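PDB 5MQO: Non-reducing end beta-L-arabinofuranosidase from Bacteroides thetaiotaomicron, which is a family GH127 glycoside hydrolase acting in the breakdown of plant pectin, probably as an aceric acidase. Local coordinates for residues Thr26-Ser31 against Met395-Gly400; Gly247-Tyr252 against Val307-Ala312; Tyr427-Pro432 against Ser454-Pro459. All blocks are in the same frame, centred on the assembly; numbering follows the deposited sequence.

From the N terminus, the loop 26-31 comes early in the chain and packs on the end of helix 382-399, which follows most of the helices of the catalytic domain; contact 1 thus closes a loop of more than 360 residues. Contact 2 nests inside it, closing a much shorter loop between helices 243-255 and 297-314. The two touch: Asp-27 N hydrogen-bonds to Glu-250 OE1, and Met-28 CE packs on Ala-312 CB. Contact 3 follows in series, beyond helix 402-416, with its centre about 30 Å from that of contact 1. Helix 382-399 nevertheless reaches both, since Cys-383 near its start is disulfide-bonded to Cys-458 of contact 3.

Contact 1 (Thr26-Ser31 against Met395-Gly400); sequences TDMSQS and MLEVTG
Met-28 lays the end of its side chain against Glu-397 and Val-398, and almost all the close packing is gathered there. Its SD sits 3.5 Å from Glu-397 CB, while the bend at chi3 (41°) turns CE toward the helix, where it meets Val-398 CG2 at 3.7 Å. The carboxylate of Glu-397 comes in obliquely across the methionine: OE1 is 3.5 Å from Met-28 CG and as far from SD, van der Waals approaches without a hydrogen bond. Toward Thr-26 the fit slackens, with Thr-26 O 3.9 Å from Glu-397 OE1 and the side chains still farther apart. The contact joins the N-terminal loop before strand 37-38 to the last turn of helix 382-399, in a catalytic domain whose family is built as an (alpha/alpha)6 barrel. An alanine in place of Met-28 would remove SD and CE and is likely to open a gap beside Glu-397 CB and Val-398 CG2. Past the methionine the loop turns away from the helix. Met-28 to Ser-31 form a type I beta turn, closed by Ser-31 N to Met-28 O, and Gln-30 on its crest faces solvent. Overlapping its start, Asp-27 makes an Asx turn: OD1 accepts from Ser-29 N at 3.2 Å, the donor standing well above the carboxylate plane. Farther along the chain, backbone hydrogen bonds pair Glu-397 with Lys-35 and with Met-36, continuing the attachment of this N-terminal segment to the helix.

Contact 2 (Gly247-Tyr252 against Val307-Ala312); sequences GVVEMY and VADVYA
Val-249 carries this contact, and its two methyl groups divide the work. CG1, anti to the backbone N (chi1 175°), lies over the backbone of the other helix, 3.7 Å from Asp-309 O and 3.9 Å from Asp-309 CB. CG2 meets Val-310 CG2 at 3.9 Å, the two valine side chains crossing at about a right angle. With such small groups between them the helices come close: the CA atoms of Val-249 and Asp-309 are 6.6 Å apart. Of the Asp-309 side chain only CB touches the valine; the carboxylate turns off to salt bridges, OD1 with Arg-253 and OD2 with Arg-394. Arg-253 also reaches Glu-250 OE2, which would probably offset the like charges of Glu-250 OE2 and Asp-309 OD2, 5.0 Å apart. Glu-250 OE1 has a further salt bridge to Arg-206, so these buried acids are tied into a charged network alongside the apolar contact. Helix 258-270 intervenes in the chain and packs beside both partners, through Val-248 and Val-310. Neighbouring helices 243-255 and 297-314, linked in sequence through another helix, are what the (alpha/alpha)6 barrel of the GH127 catalytic domain would give.

Contact 3 (Tyr427-Pro432 against Ser454-Pro459); sequences YFYTNP and SCFCCP
One face of the Tyr-427 ring carries Pro-459, whose CB stands 3.8 Å from the ring centroid and 17° off the normal, a CH-pi contact. It is offset toward the rim, 3.7 Å from both Tyr-427 CG and CD2. Farther round the ring, Tyr-427 CE2 lies 3.8 Å from Pro-459 O, so backbone as well as side chain of the proline borders the tyrosine. The same proline places its CG at the edge of the Phe-456 ring, in plane, and so sits between two aromatic groups. Phe-456 and Tyr-429 meet obliquely, planes at 44° and centroids 5.8 Å apart, and the touching is done by Phe-456 CB, 4.0 Å from Tyr-429 CD1. The tyrosine reaches across because its CG lies anti to the backbone N (chi1 -168°), which also brings CD1 to 4.4 Å from Cys-458 CB. Here the loop leading to strand 434-435 packs on the approach to helix 458-466 and on its beginning, in the helical catalytic domain, where the disulfide from Cys-458 to Cys-383 ties this segment to the start of helix 382-399. Pro-459, near the helix start, would cost no hydrogen bond within the helix. Beyond the two segments Tyr-429 also meets the ring of Trp-445, and its OH hydrogen-bonds to Gln-365 OE1.

Contact 1 (Thr26-Ser31 against Met395-Gly400)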
ATOM      1  N   THR A  26      -6.912   0.272  12.264  1.00 57.20           N
ATOM      2  CA  THR A  26      -6.102   1.033  13.219  1.00 58.21           C
ATOM      3  C   THR A  26      -6.857   2.193  13.866  1.00 57.74           C
ATOM      4  O   THR A  26      -7.400   3.076  13.201  1.00 59.07           O
ATOM      5  CB  THR A  26      -4.752   1.523  12.634  1.00 56.95           C
ATOM      6  OG1 THR A  26      -4.944   2.059  11.326  1.00 51.28           O
ATOM      7  CG2 THR A  26      -3.791   0.347  12.546  1.00 60.52           C
ATOM      8  N   ASP A  27      -6.785   2.212  15.186  1.00 56.74           N
ATOM      9  CA  ASP A  27      -7.615   3.038  15.981  1.00 56.90           C
ATOM     10  C   ASP A  27      -6.868   4.185  16.656  1.00 56.60           C
ATOM     11  O   ASP A  27      -6.487   4.076  17.821  1.00 60.73           O
ATOM     12  CB  ASP A  27      -8.241   2.132  17.014  1.00 59.03           C
ATOM     13  CG  ASP A  27      -9.269   2.818  17.821  1.00 60.48           C
ATOM     14  OD1 ASP A  27      -9.759   3.876  17.374  1.00 60.88           O
ATOM     15  OD2 ASP A  27      -9.583   2.276  18.902  1.00 64.09           O
ATOM     16  N   MET A  28      -6.717   5.304  15.945  1.00 54.82           N
ATOM     17  CA  MET A  28      -6.188   6.553  16.520  1.00 53.98           C
ATOM     18  C   MET A  28      -7.292   7.416  17.197  1.00 55.22           C
ATOM     19  O   MET A  28      -7.120   8.603  17.448  1.00 52.20           O
ATOM     20  CB  MET A  28      -5.442   7.350  15.439  1.00 53.71           C
ATOM     21  CG  MET A  28      -4.256   6.585  14.893  1.00 53.99           C
ATOM     22  SD  MET A  28      -3.110   7.344  13.727  1.00 56.95           S
ATOM     23  CE  MET A  28      -2.954   8.953  14.423  1.00 58.03           C
ATOM     24  N   SER A  29      -8.416   6.799  17.541  1.00 57.97           N
ATOM     25  CA  SER A  29      -9.565   7.526  18.050  1.00 60.33           C
ATOM     26  C   SER A  29      -9.327   8.205  19.409  1.00 60.99           C
ATOM     27  O   SER A  29      -9.912   9.236  19.664  1.00 60.11           O
ATOM     28  CB  SER A  29     -10.754   6.580  18.115  1.00 60.68           C
ATOM     29  OG  SER A  29     -10.499   5.548  19.054  1.00 61.40           O
ATOM     30  N   GLN A  30      -8.458   7.632  20.248  1.00 65.23           N
ATOM     31  CA  GLN A  30      -8.019   8.230  21.533  1.00 66.02           C
ATOM     32  C   GLN A  30      -6.643   8.888  21.461  1.00 63.28           C
ATOM     33  O   GLN A  30      -6.131   9.336  22.483  1.00 62.22           O
ATOM     34  CB  GLN A  30      -7.913   7.164  22.642  1.00 68.12           C
ATOM     35  CG  GLN A  30      -9.081   6.205  22.769  1.00 73.80           C
ATOM     36  CD  GLN A  30     -10.312   6.867  23.357  1.00 79.18           C
ATOM     37  OE1 GLN A  30     -10.310   7.240  24.525  1.00 82.48           O
ATOM     38  NE2 GLN A  30     -11.372   7.018  22.549  1.00 81.00           N
ATOM     39  N   SER A  31      -6.022   8.924  20.293  1.00 60.58           N
ATOM     40  CA  SER A  31      -4.629   9.345  20.216  1.00 62.37           C
ATOM     41  C   SER A  31      -4.545  10.866  20.322  1.00 62.74           C
ATOM     42  O   SER A  31      -5.232  11.546  19.599  1.00 65.18           O
ATOM     43  CB  SER A  31      -3.999   8.825  18.925  1.00 61.32           C
ATOM     44  OG  SER A  31      -4.014   7.410  18.933  1.00 60.53           O
ATOM     45  N   MET A 395       0.596   8.931   8.443  1.00 50.17           N
ATOM     46  CA  MET A 395       0.835  10.360   8.213  1.00 50.33           C
ATOM     47  C   MET A 395      -0.464  11.129   7.884  1.00 49.45           C
ATOM     48  O   MET A 395      -0.668  12.244   8.370  1.00 48.91           O
ATOM     49  CB  MET A 395       1.894  10.568   7.135  1.00 49.05           C
ATOM     50  CG  MET A 395       3.262  10.011   7.523  1.00 48.97           C
ATOM     51  SD  MET A 395       4.117  10.867   8.856  1.00 47.72           S
ATOM     52  CE  MET A 395       4.502  12.408   8.041  1.00 48.77           C
ATOM     53  N   LEU A 396      -1.341  10.522   7.095  1.00 48.43           N
ATOM     54  CA  LEU A 396      -2.673  11.078   6.901  1.00 49.44           C
ATOM     55  C   LEU A 396      -3.390  11.304   8.242  1.00 51.14           C
ATOM     56  O   LEU A 396      -3.847  12.428   8.506  1.00 50.19           O
ATOM     57  CB  LEU A 396      -3.533  10.188   6.004  1.00 48.31           C
ATOM     58  CG  LEU A 396      -4.961  10.673   5.692  1.00 47.75           C
ATOM     59  CD1 LEU A 396      -4.953  11.966   4.869  1.00 48.13           C
ATOM     60  CD2 LEU A 396      -5.706   9.573   4.952  1.00 47.06           C
ATOM     61  N   GLU A 397      -3.473  10.265   9.080  1.00 52.16           N
ATOM     62  CA  GLU A 397      -4.274  10.345  10.332  1.00 56.30           C
ATOM     63  C   GLU A 397      -3.686  11.383  11.339  1.00 56.16           C
ATOM     64  O   GLU A 397      -4.406  12.120  11.972  1.00 55.30           O
ATOM     65  CB  GLU A 397      -4.480   8.943  10.967  1.00 57.09           C
ATOM     66  CG  GLU A 397      -5.169   7.932  10.031  1.00 57.72           C
ATOM     67  CD  GLU A 397      -6.129   6.937  10.701  1.00 59.20           C
ATOM     68  OE1 GLU A 397      -5.807   6.255  11.723  1.00 59.55           O
ATOM     69  OE2 GLU A 397      -7.249   6.818  10.165  1.00 58.51           O
ATOM     70  N   VAL A 398      -2.370  11.454  11.419  1.00 56.72           N
ATOM     71  CA  VAL A 398      -1.667  12.441  12.233  1.00 57.17           C
ATOM     72  C   VAL A 398      -1.723  13.900  11.750  1.00 56.43           C
ATOM     73  O   VAL A 398      -1.491  14.799  12.552  1.00 55.84           O
ATOM     74  CB  VAL A 398      -0.183  12.020  12.318  1.00 58.67           C
ATOM     75  CG1 VAL A 398       0.726  13.154  12.731  1.00 60.63           C
ATOM     76  CG2 VAL A 398      -0.027  10.839  13.262  1.00 58.42           C
ATOM     77  N   THR A 399      -1.954  14.133  10.455  1.00 56.59           N
ATOM     78  CA  THR A 399      -1.883  15.492   9.860  1.00 56.43           C
ATOM     79  C   THR A 399      -3.142  16.028   9.170  1.00 58.22           C
ATOM     80  O   THR A 399      -3.298  17.238   9.035  1.00 62.08           O
ATOM     81  CB  THR A 399      -0.748  15.607   8.815  1.00 54.48           C
ATOM     82  OG1 THR A 399      -0.993  14.736   7.707  1.00 52.00           O
ATOM     83  CG2 THR A 399       0.566  15.273   9.430  1.00 54.12           C
ATOM     84  N   GLY A 400      -4.008  15.150   8.678  1.00 56.46           N
ATOM     85  CA  GLY A 400      -5.184  15.589   7.965  1.00 55.06           C
ATOM     86  C   GLY A 400      -4.900  16.086   6.570  1.00 55.58           C
ATOM     87  O   GLY A 400      -5.794  16.618   5.935  1.00 56.99           O
TER

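Contact 2 (Gly247-Tyr252 against Val307-Ala312)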
ATOM      1  N   GLY A 247       2.331  -3.143  15.911  1.00 66.72           N
ATOM      2  CA  GLY A 247       1.601  -4.076  16.787  1.00 64.58           C
ATOM      3  C   GLY A 247       1.550  -3.673  18.245  1.00 66.14           C
ATOM      4  O   GLY A 247       0.510  -3.790  18.889  1.00 67.00           O
ATOM      5  N   VAL A 248       2.677  -3.171  18.754  1.00 66.52           N
ATOM      6  CA  VAL A 248       2.809  -2.765  20.158  1.00 65.09           C
ATOM      7  C   VAL A 248       2.056  -1.453  20.435  1.00 62.24           C
ATOM      8  O   VAL A 248       1.394  -1.329  21.468  1.00 63.83           O
ATOM      9  CB  VAL A 248       4.305  -2.756  20.630  1.00 68.47           C
ATOM     10  CG1 VAL A 248       5.096  -1.627  20.016  1.00 72.46           C
ATOM     11  CG2 VAL A 248       4.423  -2.624  22.137  1.00 70.77           C
ATOM     12  N   VAL A 249       2.116  -0.493  19.513  1.00 60.46           N
ATOM     13  CA  VAL A 249       1.312   0.739  19.638  1.00 57.94           C
ATOM     14  C   VAL A 249      -0.178   0.415  19.439  1.00 57.25           C
ATOM     15  O   VAL A 249      -1.066   1.001  20.088  1.00 54.68           O
ATOM     16  CB  VAL A 249       1.742   1.830  18.638  1.00 57.14           C
ATOM     17  CG1 VAL A 249       0.816   3.045  18.705  1.00 57.81           C
ATOM     18  CG2 VAL A 249       3.164   2.282  18.917  1.00 57.28           C
ATOM     19  N   GLU A 250      -0.468  -0.522  18.553  1.00 55.13           N
ATOM     20  CA  GLU A 250      -1.853  -0.905  18.389  1.00 56.92           C
ATOM     21  C   GLU A 250      -2.375  -1.638  19.648  1.00 57.07           C
ATOM     22  O   GLU A 250      -3.545  -1.544  19.977  1.00 54.48           O
ATOM     23  CB  GLU A 250      -2.050  -1.713  17.112  1.00 56.11           C
ATOM     24  CG  GLU A 250      -3.459  -1.656  16.559  1.00 57.48           C
ATOM     25  CD  GLU A 250      -3.954  -0.245  16.271  1.00 60.07           C
ATOM     26  OE1 GLU A 250      -5.172   0.008  16.496  1.00 59.74           O
ATOM     27  OE2 GLU A 250      -3.144   0.597  15.799  1.00 62.97           O
ATOM     28  N   MET A 251      -1.501  -2.327  20.366  1.00 58.86           N
ATOM     29  CA  MET A 251      -1.911  -2.946  21.619  1.00 59.68           C
ATOM     30  C   MET A 251      -2.126  -1.956  22.723  1.00 58.39           C
ATOM     31  O   MET A 251      -3.040  -2.149  23.532  1.00 57.68           O
ATOM     32  CB  MET A 251      -0.925  -3.995  22.076  1.00 62.94           C
ATOM     33  CG  MET A 251      -1.313  -5.363  21.569  1.00 66.10           C
ATOM     34  SD  MET A 251      -2.674  -6.016  22.544  1.00 70.60           S
ATOM     35  CE  MET A 251      -2.843  -7.540  21.650  1.00 71.10           C
ATOM     36  N   TYR A 252      -1.307  -0.905  22.771  1.00 56.99           N
ATOM     37  CA  TYR A 252      -1.559   0.194  23.727  1.00 58.02           C
ATOM     38  C   TYR A 252      -2.901   0.841  23.429  1.00 56.28           C
ATOM     39  O   TYR A 252      -3.733   0.976  24.305  1.00 57.21           O
ATOM     40  CB  TYR A 252      -0.459   1.241  23.680  1.00 58.56           C
ATOM     41  CG  TYR A 252      -0.804   2.564  24.319  1.00 58.92           C
ATOM     42  CD1 TYR A 252      -0.898   2.705  25.709  1.00 59.85           C
ATOM     43  CD2 TYR A 252      -0.997   3.693  23.531  1.00 60.40           C
ATOM     44  CE1 TYR A 252      -1.195   3.941  26.291  1.00 60.40           C
ATOM     45  CE2 TYR A 252      -1.293   4.930  24.093  1.00 62.18           C
ATOM     46  CZ  TYR A 252      -1.398   5.058  25.471  1.00 61.92           C
ATOM     47  OH  TYR A 252      -1.683   6.315  25.971  1.00 62.41           O
ATOM     48  N   VAL A 307       7.042   4.726  13.791  1.00 47.99           N
ATOM     49  CA  VAL A 307       7.377   5.998  14.426  1.00 47.75           C
ATOM     50  C   VAL A 307       6.212   7.007  14.381  1.00 47.80           C
ATOM     51  O   VAL A 307       5.987   7.742  15.341  1.00 46.85           O
ATOM     52  CB  VAL A 307       8.675   6.581  13.819  1.00 48.23           C
ATOM     53  CG1 VAL A 307       8.929   8.027  14.246  1.00 48.82           C
ATOM     54  CG2 VAL A 307       9.859   5.714  14.238  1.00 48.78           C
ATOM     55  N   ALA A 308       5.477   7.025  13.271  1.00 47.56           N
ATOM     56  CA  ALA A 308       4.313   7.874  13.124  1.00 46.96           C
ATOM     57  C   ALA A 308       3.265   7.485  14.121  1.00 48.06           C
ATOM     58  O   ALA A 308       2.622   8.338  14.720  1.00 46.91           O
ATOM     59  CB  ALA A 308       3.755   7.779  11.734  1.00 46.68           C
ATOM     60  N   ASP A 309       3.120   6.181  14.309  1.00 50.85           N
ATOM     61  CA  ASP A 309       2.261   5.644  15.365  1.00 50.81           C
ATOM     62  C   ASP A 309       2.676   6.081  16.782  1.00 51.68           C
ATOM     63  O   ASP A 309       1.822   6.448  17.591  1.00 53.12           O
ATOM     64  CB  ASP A 309       2.159   4.113  15.247  1.00 50.14           C
ATOM     65  CG  ASP A 309       0.984   3.677  14.406  1.00 50.02           C
ATOM     66  OD1 ASP A 309       0.022   4.465  14.285  1.00 47.57           O
ATOM     67  OD2 ASP A 309       1.009   2.537  13.893  1.00 51.61           O
ATOM     68  N   VAL A 310       3.973   6.095  17.079  1.00 53.36           N
ATOM     69  CA  VAL A 310       4.433   6.640  18.369  1.00 53.06           C
ATOM     70  C   VAL A 310       4.160   8.127  18.430  1.00 54.35           C
ATOM     71  O   VAL A 310       3.650   8.605  19.454  1.00 55.22           O
ATOM     72  CB  VAL A 310       5.911   6.338  18.667  1.00 52.77           C
ATOM     73  CG1 VAL A 310       6.415   7.132  19.889  1.00 51.84           C
ATOM     74  CG2 VAL A 310       6.073   4.829  18.872  1.00 52.95           C
ATOM     75  N   TYR A 311       4.429   8.845  17.332  1.00 54.92           N
ATOM     76  CA  TYR A 311       4.141  10.285  17.295  1.00 54.52           C
ATOM     77  C   TYR A 311       2.666  10.573  17.594  1.00 53.65           C
ATOM     78  O   TYR A 311       2.359  11.503  18.327  1.00 53.95           O
ATOM     79  CB  TYR A 311       4.560  10.944  15.978  1.00 55.48           C
ATOM     80  CG  TYR A 311       4.114  12.368  15.975  1.00 57.44           C
ATOM     81  CD1 TYR A 311       4.844  13.350  16.651  1.00 59.37           C
ATOM     82  CD2 TYR A 311       2.887  12.725  15.400  1.00 58.43           C
ATOM     83  CE1 TYR A 311       4.390  14.668  16.702  1.00 61.30           C
ATOM     84  CE2 TYR A 311       2.429  14.027  15.442  1.00 59.65           C
ATOM     85  CZ  TYR A 311       3.174  14.986  16.082  1.00 62.22           C
ATOM     86  OH  TYR A 311       2.656  16.239  16.088  1.00 66.11           O
ATOM     87  N   ALA A 312       1.763   9.760  17.044  1.00 53.55           N
ATOM     88  CA  ALA A 312       0.324   9.925  17.288  1.00 54.73           C
ATOM     89  C   ALA A 312      -0.029   9.996  18.771  1.00 54.84           C
ATOM     90  O   ALA A 312      -0.985  10.668  19.140  1.00 52.09           O
ATOM     91  CB  ALA A 312      -0.457   8.790  16.653  1.00 53.90           C
TER

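Contact 3 (Tyr427-Pro432 against Ser454-Pro459)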
ATOM      1  N   TYR A 427       1.395 -14.983  -6.827  1.00 59.86           N
ATOM      2  CA  TYR A 427       2.005 -13.794  -6.249  1.00 59.89           C
ATOM      3  C   TYR A 427       3.398 -13.415  -6.826  1.00 60.59           C
ATOM      4  O   TYR A 427       4.199 -14.272  -7.198  1.00 57.90           O
ATOM      5  CB  TYR A 427       2.120 -13.969  -4.745  1.00 58.84           C
ATOM      6  CG  TYR A 427       0.803 -14.116  -4.057  1.00 63.20           C
ATOM      7  CD1 TYR A 427       0.154 -15.356  -4.000  1.00 66.71           C
ATOM      8  CD2 TYR A 427       0.192 -13.030  -3.424  1.00 64.60           C
ATOM      9  CE1 TYR A 427      -1.078 -15.509  -3.345  1.00 67.96           C
ATOM     10  CE2 TYR A 427      -1.033 -13.168  -2.754  1.00 65.70           C
ATOM     11  CZ  TYR A 427      -1.673 -14.406  -2.716  1.00 67.59           C
ATOM     12  OH  TYR A 427      -2.879 -14.549  -2.063  1.00 64.72           O
ATOM     13  N   PHE A 428       3.666 -12.110  -6.881  1.00 58.88           N
ATOM     14  CA  PHE A 428       5.010 -11.602  -7.118  1.00 58.73           C
ATOM     15  C   PHE A 428       5.699 -11.316  -5.800  1.00 56.91           C
ATOM     16  O   PHE A 428       5.091 -10.711  -4.915  1.00 52.98           O
ATOM     17  CB  PHE A 428       4.990 -10.238  -7.870  1.00 58.05           C
ATOM     18  CG  PHE A 428       4.940 -10.332  -9.365  1.00 54.02           C
ATOM     19  CD1 PHE A 428       5.737 -11.241 -10.066  1.00 53.52           C
ATOM     20  CD2 PHE A 428       4.135  -9.464 -10.073  1.00 51.87           C
ATOM     21  CE1 PHE A 428       5.692 -11.299 -11.439  1.00 53.13           C
ATOM     22  CE2 PHE A 428       4.074  -9.531 -11.443  1.00 51.45           C
ATOM     23  CZ  PHE A 428       4.855 -10.445 -12.130  1.00 52.09           C
ATOM     24  N   TYR A 429       6.983 -11.655  -5.738  1.00 58.93           N
ATOM     25  CA  TYR A 429       7.903 -11.055  -4.769  1.00 63.18           C
ATOM     26  C   TYR A 429       8.407  -9.671  -5.278  1.00 64.92           C
ATOM     27  O   TYR A 429       8.085  -8.645  -4.667  1.00 65.68           O
ATOM     28  CB  TYR A 429       9.068 -11.997  -4.510  1.00 66.25           C
ATOM     29  CG  TYR A 429       9.957 -11.640  -3.325  1.00 70.33           C
ATOM     30  CD1 TYR A 429       9.512 -11.808  -1.995  1.00 74.40           C
ATOM     31  CD2 TYR A 429      11.258 -11.192  -3.523  1.00 69.94           C
ATOM     32  CE1 TYR A 429      10.346 -11.515  -0.913  1.00 73.50           C
ATOM     33  CE2 TYR A 429      12.092 -10.895  -2.452  1.00 71.07           C
ATOM     34  CZ  TYR A 429      11.641 -11.063  -1.155  1.00 72.22           C
ATOM     35  OH  TYR A 429      12.474 -10.760  -0.116  1.00 68.19           O
ATOM     36  N   THR A 430       9.175  -9.639  -6.386  1.00 61.72           N
ATOM     37  CA  THR A 430       9.572  -8.379  -7.040  1.00 57.01           C
ATOM     38  C   THR A 430       8.454  -7.778  -7.941  1.00 55.38           C
ATOM     39  O   THR A 430       7.650  -8.507  -8.528  1.00 54.94           O
ATOM     40  CB  THR A 430      10.828  -8.561  -7.921  1.00 56.88           C
ATOM     41  OG1 THR A 430      10.648  -9.678  -8.800  1.00 56.92           O
ATOM     42  CG2 THR A 430      12.034  -8.777  -7.086  1.00 57.51           C
ATOM     43  N   ASN A 431       8.467  -6.451  -8.064  1.00 51.87           N
ATOM     44  CA  ASN A 431       7.591  -5.698  -8.945  1.00 51.09           C
ATOM     45  C   ASN A 431       8.404  -4.800  -9.894  1.00 49.64           C
ATOM     46  O   ASN A 431       8.422  -3.572  -9.736  1.00 48.81           O
ATOM     47  CB  ASN A 431       6.646  -4.845  -8.125  1.00 50.84           C
ATOM     48  CG  ASN A 431       5.609  -5.664  -7.446  1.00 51.89           C
ATOM     49  OD1 ASN A 431       4.585  -6.010  -8.037  1.00 54.61           O
ATOM     50  ND2 ASN A 431       5.864  -6.000  -6.214  1.00 52.32           N
ATOM     51  N   PRO A 432       9.037  -5.403 -10.911  1.00 47.02           N
ATOM     52  CA  PRO A 432       9.833  -4.616 -11.834  1.00 46.95           C
ATOM     53  C   PRO A 432       8.988  -3.675 -12.692  1.00 46.07           C
ATOM     54  O   PRO A 432       7.791  -3.890 -12.838  1.00 44.29           O
ATOM     55  CB  PRO A 432      10.510  -5.693 -12.711  1.00 46.18           C
ATOM     56  CG  PRO A 432       9.554  -6.814 -12.736  1.00 46.60           C
ATOM     57  CD  PRO A 432       8.787  -6.760 -11.435  1.00 47.52           C
ATOM     58  N   SER A 454       5.086 -20.820   0.275  1.00130.41           N
ATOM     59  CA  SER A 454       6.205 -21.572   0.885  1.00129.78           C
ATOM     60  C   SER A 454       7.458 -20.750   1.268  1.00134.19           C
ATOM     61  O   SER A 454       7.700 -20.520   2.456  1.00127.85           O
ATOM     62  CB  SER A 454       6.601 -22.746  -0.033  1.00127.53           C
ATOM     63  OG  SER A 454       5.499 -23.585  -0.314  1.00120.66           O
ATOM     64  N   CYS A 455       8.213 -20.287   0.258  1.00137.87           N
ATOM     65  CA  CYS A 455       9.504 -19.575   0.453  1.00136.28           C
ATOM     66  C   CYS A 455       9.377 -18.106   0.929  1.00133.54           C
ATOM     67  O   CYS A 455      10.146 -17.661   1.787  1.00126.80           O
ATOM     68  CB  CYS A 455      10.390 -19.650  -0.820  1.00133.45           C
ATOM     69  SG  CYS A 455      11.660 -20.955  -0.805  1.00129.85           S
ATOM     70  N   PHE A 456       8.410 -17.367   0.385  1.00129.89           N
ATOM     71  CA  PHE A 456       8.287 -15.932   0.665  1.00124.42           C
ATOM     72  C   PHE A 456       7.353 -15.754   1.880  1.00122.72           C
ATOM     73  O   PHE A 456       6.361 -16.479   2.021  1.00121.00           O
ATOM     74  CB  PHE A 456       7.760 -15.132  -0.554  1.00124.21           C
ATOM     75  CG  PHE A 456       7.928 -15.819  -1.898  1.00125.89           C
ATOM     76  CD1 PHE A 456       9.149 -16.392  -2.275  1.00124.55           C
ATOM     77  CD2 PHE A 456       6.853 -15.876  -2.808  1.00125.27           C
ATOM     78  CE1 PHE A 456       9.288 -17.021  -3.512  1.00123.95           C
ATOM     79  CE2 PHE A 456       6.995 -16.498  -4.047  1.00123.92           C
ATOM     80  CZ  PHE A 456       8.213 -17.074  -4.397  1.00122.12           C
ATOM     81  N   CYS A 457       7.676 -14.804   2.761  1.00118.86           N
ATOM     82  CA  CYS A 457       6.765 -14.413   3.859  1.00109.86           C
ATOM     83  C   CYS A 457       5.839 -13.252   3.454  1.00100.54           C
ATOM     84  O   CYS A 457       4.975 -12.846   4.235  1.00100.92           O
ATOM     85  CB  CYS A 457       7.561 -14.041   5.122  1.00111.12           C
ATOM     86  SG  CYS A 457       8.396 -12.431   5.080  1.00107.86           S
ATOM     87  N   CYS A 458       6.019 -12.732   2.238  1.00 91.04           N
ATOM     88  CA  CYS A 458       5.270 -11.575   1.755  1.00 88.20           C
ATOM     89  C   CYS A 458       3.804 -11.846   1.270  1.00 83.56           C
ATOM     90  O   CYS A 458       2.921 -11.024   1.570  1.00 85.32           O
ATOM     91  CB  CYS A 458       6.099 -10.840   0.677  1.00 90.63           C
ATOM     92  SG  CYS A 458       5.766  -9.063   0.452  1.00 94.96           S
ATOM     93  N   PRO A 459       3.526 -12.974   0.546  1.00 75.39           N
ATOM     94  CA  PRO A 459       2.157 -13.184   0.025  1.00 71.97           C
ATOM     95  C   PRO A 459       1.047 -13.147   1.092  1.00 67.68           C
ATOM     96  O   PRO A 459       0.012 -12.527   0.853  1.00 65.07           O
ATOM     97  CB  PRO A 459       2.231 -14.545  -0.699  1.00 70.06           C
ATOM     98  CG  PRO A 459       3.662 -14.727  -1.002  1.00 72.70           C
ATOM     99  CD  PRO A 459       4.411 -14.069   0.125  1.00 74.99           C
TER